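Local coordinates for protein COBE (Pseudomonas aeruginosa, PDB 2W6K) that belongs to the cobalamin (vitamin B12) biosynthetic pathway and is related to the C-terminal part of CbiG, its exact role there remaining uncertain, at residues A29-T34 with A43-L48; V102-A107 with L122-S127; A109-L114 with A134-L139. One frame throughout, in Å; residues are numbered along the deposited sequence.

Contact 1. Residues A29-T34 with A43-L48; sequences ALLERT and AELDAL
With CG anti to the backbone N (chi1 179°), Leu31 extends from helix 24-37 toward Leu45 and Leu48, while Leu48, its CG anti to the carbonyl carbon (chi1 -54°), swings its branch back to the helix. The contact belongs to the beta-alpha-beta unit of strand 12-18, helix 24-37 and strand 47-51, and joins the helix to the chain that leads into and begins the second strand. Leu31 and Leu45 meet tip to tip, CD2 of Leu31 lying 3.7 Å from CD1 of Leu45. The other methyl of Leu31, CD1, is 4.2 Å from the same Leu45 CD1, which therefore sits against both ends of the Leu31 fork. Leu48 comes in at a slant. The junction is wholly apolar, and all three leucines are buried; Ala14 of the central strand 12-18 touches both Leu31 and Leu45, and Ile133 of strand 131-138 also packs on Leu31. The backbone of Leu45 is tied separately, its O accepting a hydrogen bond from NH1 of Arg69. One methyl of Leu31 bridges Leu45 and Leu48: besides Leu45 CD1, Leu31 CD2 lies 4.1 Å from Leu48 CD2.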
loop_
_atom_site.group_PDB
_atom_site.type_symbol
_atom_site.label_atom_id
_atom_site.label_comp_id
_atom_site.label_asym_id
_atom_site.label_seq_id
_atom_site.Cartn_x
_atom_site.Cartn_y
_atom_site.Cartn_z
ATOM N N ALA A 29 -10.287 -9.807 -2.479
ATOM C CA ALA A 29 -10.385 -10.863 -1.426
ATOM C C ALA A 29 -9.148 -10.860 -0.523
ATOM O O ALA A 29 -9.245 -10.968 0.698
ATOM C CB ALA A 29 -10.599 -12.229 -2.023
ATOM N N LEU A 30 -7.985 -10.682 -1.123
ATOM C CA LEU A 30 -6.781 -10.644 -0.336
ATOM C C LEU A 30 -6.711 -9.365 0.508
ATOM O O LEU A 30 -6.274 -9.403 1.664
ATOM C CB LEU A 30 -5.561 -10.782 -1.214
ATOM C CG LEU A 30 -4.218 -10.846 -0.473
ATOM C CD1 LEU A 30 -4.107 -12.039 0.488
ATOM C CD2 LEU A 30 -3.094 -10.923 -1.480
ATOM N N LEU A 31 -7.142 -8.253 -0.078
ATOM C CA LEU A 31 -7.185 -6.980 0.622
ATOM C C LEU A 31 -8.108 -7.094 1.839
ATOM O O LEU A 31 -7.737 -6.662 2.932
ATOM C CB LEU A 31 -7.680 -5.862 -0.312
ATOM C CG LEU A 31 -7.812 -4.435 0.253
ATOM C CD1 LEU A 31 -6.470 -3.910 0.801
ATOM C CD2 LEU A 31 -8.319 -3.516 -0.816
ATOM N N GLU A 32 -9.291 -7.669 1.633
ATOM C CA GLU A 32 -10.278 -7.827 2.722
ATOM C C GLU A 32 -9.708 -8.664 3.855
ATOM O O GLU A 32 -9.886 -8.332 5.049
ATOM C CB GLU A 32 -11.531 -8.493 2.175
ATOM C CG GLU A 32 -12.485 -7.552 1.559
ATOM C CD GLU A 32 -13.829 -8.230 1.313
ATOM O OE1 GLU A 32 -14.853 -7.731 1.838
ATOM O OE2 GLU A 32 -13.846 -9.273 0.630
ATOM N N ARG A 33 -9.024 -9.747 3.501
ATOM C CA ARG A 33 -8.387 -10.607 4.490
ATOM C C ARG A 33 -7.324 -9.847 5.279
ATOM O O ARG A 33 -7.250 -9.955 6.502
ATOM C CB ARG A 33 -7.764 -11.830 3.814
ATOM C CG ARG A 33 -8.319 -13.159 4.301
ATOM C CD ARG A 33 -9.667 -13.460 3.667
ATOM N NE ARG A 33 -10.753 -12.728 4.315
ATOM C CZ ARG A 33 -11.868 -12.348 3.701
ATOM N NH1 ARG A 33 -12.803 -11.687 4.371
ATOM N NH2 ARG A 33 -12.051 -12.631 2.419
ATOM N N THR A 34 -6.505 -9.080 4.567
ATOM C CA THR A 34 -5.397 -8.355 5.184
ATOM C C THR A 34 -5.908 -7.283 6.154
ATOM O O THR A 34 -5.400 -7.139 7.274
ATOM C CB THR A 34 -4.494 -7.731 4.102
ATOM O OG1 THR A 34 -3.997 -8.769 3.239
ATOM C CG2 THR A 34 -3.313 -7.056 4.767
ATOM N N ALA A 43 -14.024 0.049 4.372
ATOM C CA ALA A 43 -14.525 1.438 4.459
ATOM C C ALA A 43 -13.482 2.466 4.939
ATOM O O ALA A 43 -13.558 3.653 4.623
ATOM C CB ALA A 43 -15.760 1.482 5.360
ATOM N N GLU A 44 -12.490 1.979 5.686
ATOM C CA GLU A 44 -11.470 2.819 6.278
ATOM C C GLU A 44 -10.303 3.144 5.353
ATOM O O GLU A 44 -9.537 4.065 5.618
ATOM C CB GLU A 44 -10.918 2.153 7.534
ATOM C CG GLU A 44 -11.942 2.035 8.626
ATOM C CD GLU A 44 -11.314 1.464 9.851
ATOM O OE1 GLU A 44 -11.504 0.258 10.106
ATOM O OE2 GLU A 44 -10.605 2.234 10.513
ATOM N N LEU A 45 -10.131 2.355 4.297
ATOM C CA LEU A 45 -9.048 2.625 3.350
ATOM C C LEU A 45 -9.194 3.974 2.691
ATOM O O LEU A 45 -10.273 4.303 2.210
ATOM C CB LEU A 45 -9.097 1.613 2.208
ATOM C CG LEU A 45 -8.332 0.322 2.225
ATOM C CD1 LEU A 45 -8.321 -0.179 0.785
ATOM C CD2 LEU A 45 -6.906 0.515 2.755
ATOM N N ASP A 46 -8.097 4.712 2.595
ATOM C CA ASP A 46 -8.048 5.968 1.859
ATOM C C ASP A 46 -7.579 5.833 0.408
ATOM O O ASP A 46 -8.061 6.556 -0.462
ATOM C CB ASP A 46 -7.198 6.968 2.597
ATOM C CG ASP A 46 -7.810 7.351 3.924
ATOM O OD1 ASP A 46 -8.804 8.113 3.917
ATOM O OD2 ASP A 46 -7.321 6.879 4.959
ATOM N N ALA A 47 -6.628 4.939 0.139
ATOM C CA ALA A 47 -6.078 4.839 -1.220
ATOM C C ALA A 47 -5.336 3.532 -1.386
ATOM O O ALA A 47 -4.966 2.904 -0.392
ATOM C CB ALA A 47 -5.121 5.968 -1.465
ATOM N N LEU A 48 -5.068 3.176 -2.642
ATOM C CA LEU A 48 -4.238 2.017 -2.929
ATOM C C LEU A 48 -2.937 2.551 -3.530
ATOM O O LEU A 48 -2.922 3.643 -4.121
ATOM C CB LEU A 48 -4.884 1.110 -3.967
ATOM C CG LEU A 48 -6.317 0.618 -3.720
ATOM C CD1 LEU A 48 -6.752 -0.052 -4.955
ATOM C CD2 LEU A 48 -6.309 -0.347 -2.519
#

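Contact 2. Residues V102-A107 with L122-S127; sequences VAEAAA and LGAKRS. With SO4 (sulfate ion), chain B.
OE2 of Glu104 is gripped by two donors, the backbone N of Lys125 at 2.9 Å and the hydroxyl of Ser88. The contact fastens the first turn of helix 102-115 to the broken edge strand 119-127 of the five-stranded mixed sheet, beside a sulfate bound at the helix N-terminus. The Lys125 N-H points almost straight at OE2 (160°), meeting the lone pair of OE2 that lies anti, away from the other oxygen, while OE1 accepts from the backbone N of Leu87, so that both carboxylate oxygens are held. Glu104 and Lys125 cross at about a right angle, CB of Lys125 lying 3.5 Å from OE2 of Glu104. Lys125 CG sits between the backbone N and the carbonyl carbon (chi1 74°), and the rest of the chain extends toward the sulfate; its NZ also bonds Ser88 O. The anion, probably from the crystallisation liquor, is met by amide N-H groups of the first helical turn, Val102 N to sulfate O2 at 2.8 Å and Ala103 N to sulfate O4 at 2.9 Å, and by Ser101 OG. The helix dipole would probably favour an anion here. From segment 122-127, Lys125 NZ adds a hydrogen bond to sulfate O3 at 2.9 Å.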
loop_
_atom_site.group_PDB
_atom_site.type_symbol
_atom_site.label_atom_id
_atom_site.label_comp_id
_atom_site.label_asym_id
_atom_site.label_seq_id
_atom_site.Cartn_x
_atom_site.Cartn_y
_atom_site.Cartn_z
ATOM N N VAL A 102 7.274 -4.315 -3.166
ATOM C CA VAL A 102 6.424 -3.292 -3.758
ATOM C C VAL A 102 5.300 -2.948 -2.799
ATOM O O VAL A 102 4.991 -1.773 -2.618
ATOM C CB VAL A 102 5.874 -3.715 -5.147
ATOM C CG1 VAL A 102 4.739 -2.805 -5.600
ATOM C CG2 VAL A 102 7.015 -3.739 -6.148
ATOM N N ALA A 103 4.672 -3.966 -2.217
ATOM C CA ALA A 103 3.504 -3.694 -1.345
ATOM C C ALA A 103 3.903 -2.848 -0.143
ATOM O O ALA A 103 3.237 -1.869 0.203
ATOM C CB ALA A 103 2.877 -5.000 -0.886
ATOM N N GLU A 104 4.973 -3.248 0.535
ATOM C CA GLU A 104 5.391 -2.547 1.748
ATOM C C GLU A 104 5.914 -1.130 1.431
ATOM O O GLU A 104 5.510 -0.153 2.063
ATOM C CB GLU A 104 6.428 -3.375 2.497
ATOM C CG GLU A 104 5.813 -4.629 3.041
ATOM C CD GLU A 104 6.751 -5.512 3.850
ATOM O OE1 GLU A 104 7.960 -5.245 3.863
ATOM O OE2 GLU A 104 6.235 -6.499 4.443
ATOM N N ALA A 105 6.769 -1.030 0.425
ATOM C CA ALA A 105 7.345 0.280 0.056
ATOM C C ALA A 105 6.308 1.230 -0.476
ATOM O O ALA A 105 6.349 2.402 -0.128
ATOM C CB ALA A 105 8.490 0.127 -0.944
ATOM N N ALA A 106 5.357 0.734 -1.280
ATOM C CA ALA A 106 4.342 1.632 -1.879
ATOM C C ALA A 106 3.378 2.147 -0.801
ATOM O O ALA A 106 2.975 3.324 -0.812
ATOM C CB ALA A 106 3.591 0.967 -3.025
ATOM N N ALA A 107 3.056 1.281 0.150
ATOM C CA ALA A 107 2.188 1.668 1.261
ATOM C C ALA A 107 2.819 2.809 2.074
ATOM O O ALA A 107 2.174 3.839 2.304
ATOM C CB ALA A 107 1.844 0.452 2.145
ATOM N N LEU A 122 1.520 -1.547 9.415
ATOM C CA LEU A 122 0.720 -2.217 10.473
ATOM C C LEU A 122 1.292 -3.576 10.812
ATOM O O LEU A 122 1.131 -4.096 11.938
ATOM C CB LEU A 122 -0.727 -2.345 9.998
ATOM C CG LEU A 122 -1.561 -1.084 10.214
ATOM C CD1 LEU A 122 -1.130 0.039 9.321
ATOM C CD2 LEU A 122 -2.994 -1.484 9.953
ATOM N N GLY A 123 1.993 -4.161 9.842
ATOM C CA GLY A 123 2.562 -5.486 9.999
ATOM C C GLY A 123 3.234 -5.883 8.719
ATOM O O GLY A 123 3.137 -5.170 7.714
ATOM N N ALA A 124 3.897 -7.035 8.726
ATOM C CA ALA A 124 4.413 -7.612 7.505
ATOM C C ALA A 124 3.304 -7.827 6.459
ATOM O O ALA A 124 2.148 -8.096 6.799
ATOM C CB ALA A 124 5.085 -8.948 7.825
ATOM N N LYS A 125 3.670 -7.738 5.187
ATOM C CA LYS A 125 2.696 -7.931 4.101
ATOM C C LYS A 125 2.085 -9.316 4.186
ATOM O O LYS A 125 2.733 -10.265 4.673
ATOM C CB LYS A 125 3.389 -7.773 2.765
ATOM C CG LYS A 125 4.255 -8.962 2.424
ATOM C CD LYS A 125 5.198 -8.660 1.292
ATOM C CE LYS A 125 5.947 -9.911 0.935
ATOM N NZ LYS A 125 7.162 -9.612 0.147
ATOM N N ARG A 126 0.841 -9.427 3.727
ATOM C CA ARG A 126 0.175 -10.730 3.557
ATOM C C ARG A 126 0.301 -11.143 2.087
ATOM O O ARG A 126 0.101 -10.332 1.159
ATOM C CB ARG A 126 -1.274 -10.650 4.022
ATOM C CG ARG A 126 -2.062 -11.970 3.893
ATOM C CD ARG A 126 -3.465 -11.844 4.501
ATOM N NE ARG A 126 -4.176 -13.125 4.476
ATOM C CZ ARG A 126 -4.052 -14.095 5.381
ATOM N NH1 ARG A 126 -3.226 -13.967 6.415
ATOM N NH2 ARG A 126 -4.759 -15.219 5.241
ATOM N N SER A 127 0.644 -12.405 1.863
ATOM C CA SER A 127 0.985 -12.871 0.526
ATOM C C SER A 127 0.237 -14.153 0.160
ATOM O O SER A 127 -0.018 -15.001 1.033
ATOM C CB SER A 127 2.486 -13.167 0.472
ATOM O OG SER A 127 3.233 -11.994 0.754
HETATM S S SO4 B . 5.860 -7.538 -3.123
HETATM O O1 SO4 B . 5.529 -8.932 -3.563
HETATM O O2 SO4 B . 6.826 -6.959 -4.046
HETATM O O3 SO4 B . 6.442 -7.624 -1.799
HETATM O O4 SO4 B . 4.650 -6.767 -3.117
#

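Contact 3. Residues A109-L114 with A134-L139; sequences ALAERL and ALARLL
This is close apolar packing of a helix on a sheet: the second half of helix 102-115 rests on the C-terminal part of strand 131-138, within the five-stranded mixed sheet at the core of CobE. The backbones come close, the CA atoms of Ala111 and Leu138 being 6.3 Å apart. Ala111 and Ala136 each direct their methyl group at the opposing segment, and the two CB atoms meet at 4.2 Å; the small size of these two side chains probably helps the elements to approach. Both residues are buried. Leu138, at the end of the strand, sets off with its first side-chain bond turned neither to nor from the helix, but CG lies anti to the backbone N (chi1 -160°), and the branch bends round to the helix. Its CD1 then lies 3.9 Å from the carbonyl O of Ala111, a van der Waals contact of a methyl against the helix backbone. Ala111 is therefore met at both its methyl and its carbonyl. On the sheet, Ile13 of strand 12-18 and Ala119 of strand 119-127 also touch Ala111, placing it over strand 131-138 and the strands that flank it. Farther round the helix, Glu112 forms a salt bridge with Arg85 and a hydrogen bond with the hydroxyl of Tyr82, while Ala109 packs on Val78 and Leu79 of helix 76-80.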
loop_
_atom_site.group_PDB
_atom_site.type_symbol
_atom_site.label_atom_id
_atom_site.label_comp_id
_atom_site.label_asym_id
_atom_site.label_seq_id
_atom_site.Cartn_x
_atom_site.Cartn_y
_atom_site.Cartn_z
ATOM N N ALA A 109 5.352 4.822 1.218
ATOM C CA ALA A 109 5.604 5.991 0.346
ATOM C C ALA A 109 4.385 6.857 0.152
ATOM O O ALA A 109 4.453 8.080 0.355
ATOM C CB ALA A 109 6.197 5.557 -1.002
ATOM N N LEU A 110 3.254 6.241 -0.192
ATOM C CA LEU A 110 2.043 6.995 -0.417
ATOM C C LEU A 110 1.525 7.595 0.892
ATOM O O LEU A 110 1.068 8.743 0.905
ATOM C CB LEU A 110 0.963 6.139 -1.095
ATOM C CG LEU A 110 -0.297 6.907 -1.489
ATOM C CD1 LEU A 110 0.059 8.038 -2.508
ATOM C CD2 LEU A 110 -1.348 5.993 -2.067
ATOM N N ALA A 111 1.579 6.838 1.985
ATOM C CA ALA A 111 1.055 7.357 3.260
ATOM C C ALA A 111 1.797 8.632 3.652
ATOM O O ALA A 111 1.178 9.617 4.066
ATOM C CB ALA A 111 1.173 6.316 4.365
ATOM N N GLU A 112 3.111 8.619 3.478
ATOM C CA GLU A 112 3.944 9.779 3.886
ATOM C C GLU A 112 3.733 10.975 2.981
ATOM O O GLU A 112 3.786 12.115 3.455
ATOM C CB GLU A 112 5.427 9.402 3.979
ATOM C CG GLU A 112 5.680 8.372 5.067
ATOM C CD GLU A 112 7.135 8.246 5.483
ATOM O OE1 GLU A 112 8.010 8.661 4.702
ATOM O OE2 GLU A 112 7.370 7.691 6.584
ATOM N N ARG A 113 3.505 10.727 1.686
ATOM C CA ARG A 113 3.217 11.796 0.722
ATOM C C ARG A 113 1.882 12.477 0.885
ATOM O O ARG A 113 1.809 13.714 0.769
ATOM C CB ARG A 113 3.379 11.304 -0.724
ATOM C CG ARG A 113 4.808 11.271 -1.059
ATOM C CD ARG A 113 5.212 10.377 -2.185
ATOM N NE ARG A 113 6.652 10.537 -2.284
ATOM C CZ ARG A 113 7.532 10.009 -1.438
ATOM N NH1 ARG A 113 8.818 10.262 -1.603
ATOM N NH2 ARG A 113 7.135 9.227 -0.429
ATOM N N LEU A 114 0.828 11.691 1.118
ATOM C CA LEU A 114 -0.485 12.247 1.407
ATOM C C LEU A 114 -0.530 12.868 2.791
ATOM O O LEU A 114 -1.212 13.890 2.980
ATOM C CB LEU A 114 -1.595 11.187 1.268
ATOM C CG LEU A 114 -1.790 10.607 -0.131
ATOM C CD1 LEU A 114 -2.749 9.384 -0.092
ATOM C CD2 LEU A 114 -2.240 11.667 -1.162
ATOM N N ALA A 134 0.172 -4.873 1.725
ATOM C CA ALA A 134 0.621 -4.342 3.018
ATOM C C ALA A 134 -0.189 -3.109 3.381
ATOM O O ALA A 134 -0.692 -2.416 2.511
ATOM C CB ALA A 134 2.100 -3.998 2.992
ATOM N N LEU A 135 -0.240 -2.817 4.660
ATOM C CA LEU A 135 -1.018 -1.659 5.143
ATOM C C LEU A 135 -0.118 -0.696 5.884
ATOM O O LEU A 135 0.714 -1.108 6.681
ATOM C CB LEU A 135 -2.169 -2.118 6.059
ATOM C CG LEU A 135 -3.138 -3.170 5.499
ATOM C CD1 LEU A 135 -4.106 -3.591 6.626
ATOM C CD2 LEU A 135 -3.886 -2.582 4.313
ATOM N N ALA A 136 -0.285 0.594 5.618
ATOM C CA ALA A 136 0.481 1.604 6.339
ATOM C C ALA A 136 -0.459 2.656 6.881
ATOM O O ALA A 136 -1.476 2.989 6.268
ATOM C CB ALA A 136 1.554 2.252 5.435
ATOM N N ARG A 137 -0.105 3.182 8.050
ATOM C CA ARG A 137 -0.901 4.201 8.718
ATOM C C ARG A 137 -0.035 5.374 9.171
ATOM O O ARG A 137 1.103 5.194 9.603
ATOM C CB ARG A 137 -1.641 3.602 9.915
ATOM C CG ARG A 137 -0.797 2.660 10.759
ATOM C CD ARG A 137 -1.011 2.908 12.244
ATOM N NE ARG A 137 0.095 2.397 13.047
ATOM C CZ ARG A 137 -0.005 1.380 13.898
ATOM N NH1 ARG A 137 -1.165 0.761 14.058
ATOM N NH2 ARG A 137 1.055 0.983 14.588
ATOM N N LEU A 138 -0.592 6.575 9.064
ATOM C CA LEU A 138 0.072 7.784 9.469
ATOM C C LEU A 138 0.199 7.741 10.985
ATOM O O LEU A 138 -0.804 7.674 11.711
ATOM C CB LEU A 138 -0.735 8.987 8.999
ATOM C CG LEU A 138 0.008 10.313 8.903
ATOM C CD1 LEU A 138 1.162 10.267 7.876
ATOM C CD2 LEU A 138 -0.982 11.397 8.573
ATOM N N LEU A 139 1.449 7.733 11.425
ATOM C CA LEU A 139 1.857 7.529 12.810
ATOM C C LEU A 139 1.812 8.841 13.574
ATOM O O LEU A 139 2.740 9.648 13.449
ATOM C CB LEU A 139 3.307 7.036 12.796
ATOM C CG LEU A 139 3.945 6.050 13.769
ATOM C CD1 LEU A 139 5.421 6.406 13.890
ATOM C CD2 LEU A 139 3.294 6.001 15.149
#

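Overall arrangement
All three contacts reach the same mixed sheet, contact 1 from helix 24-37 and contacts 2 and 3 from successive parts of helix 102-115. Their centres lie 11 to 13 Å apart. Contacts 2 and 3 are linked through the neighbouring strands 119-127 and 131-138, where Leu122 N lies 2.9 Å from Leu135 O, a probable hydrogen bond. Arg126 joins contact 2 to contact 1, its CD packing 3.4 Å from Thr34 OG1. Contact 1 reaches contact 3 through Leu110, whose CD2 is 3.8 Å from Ala47 CB. The sulfate belongs to contact 2, at the start of the helix whose later turns form contact 3.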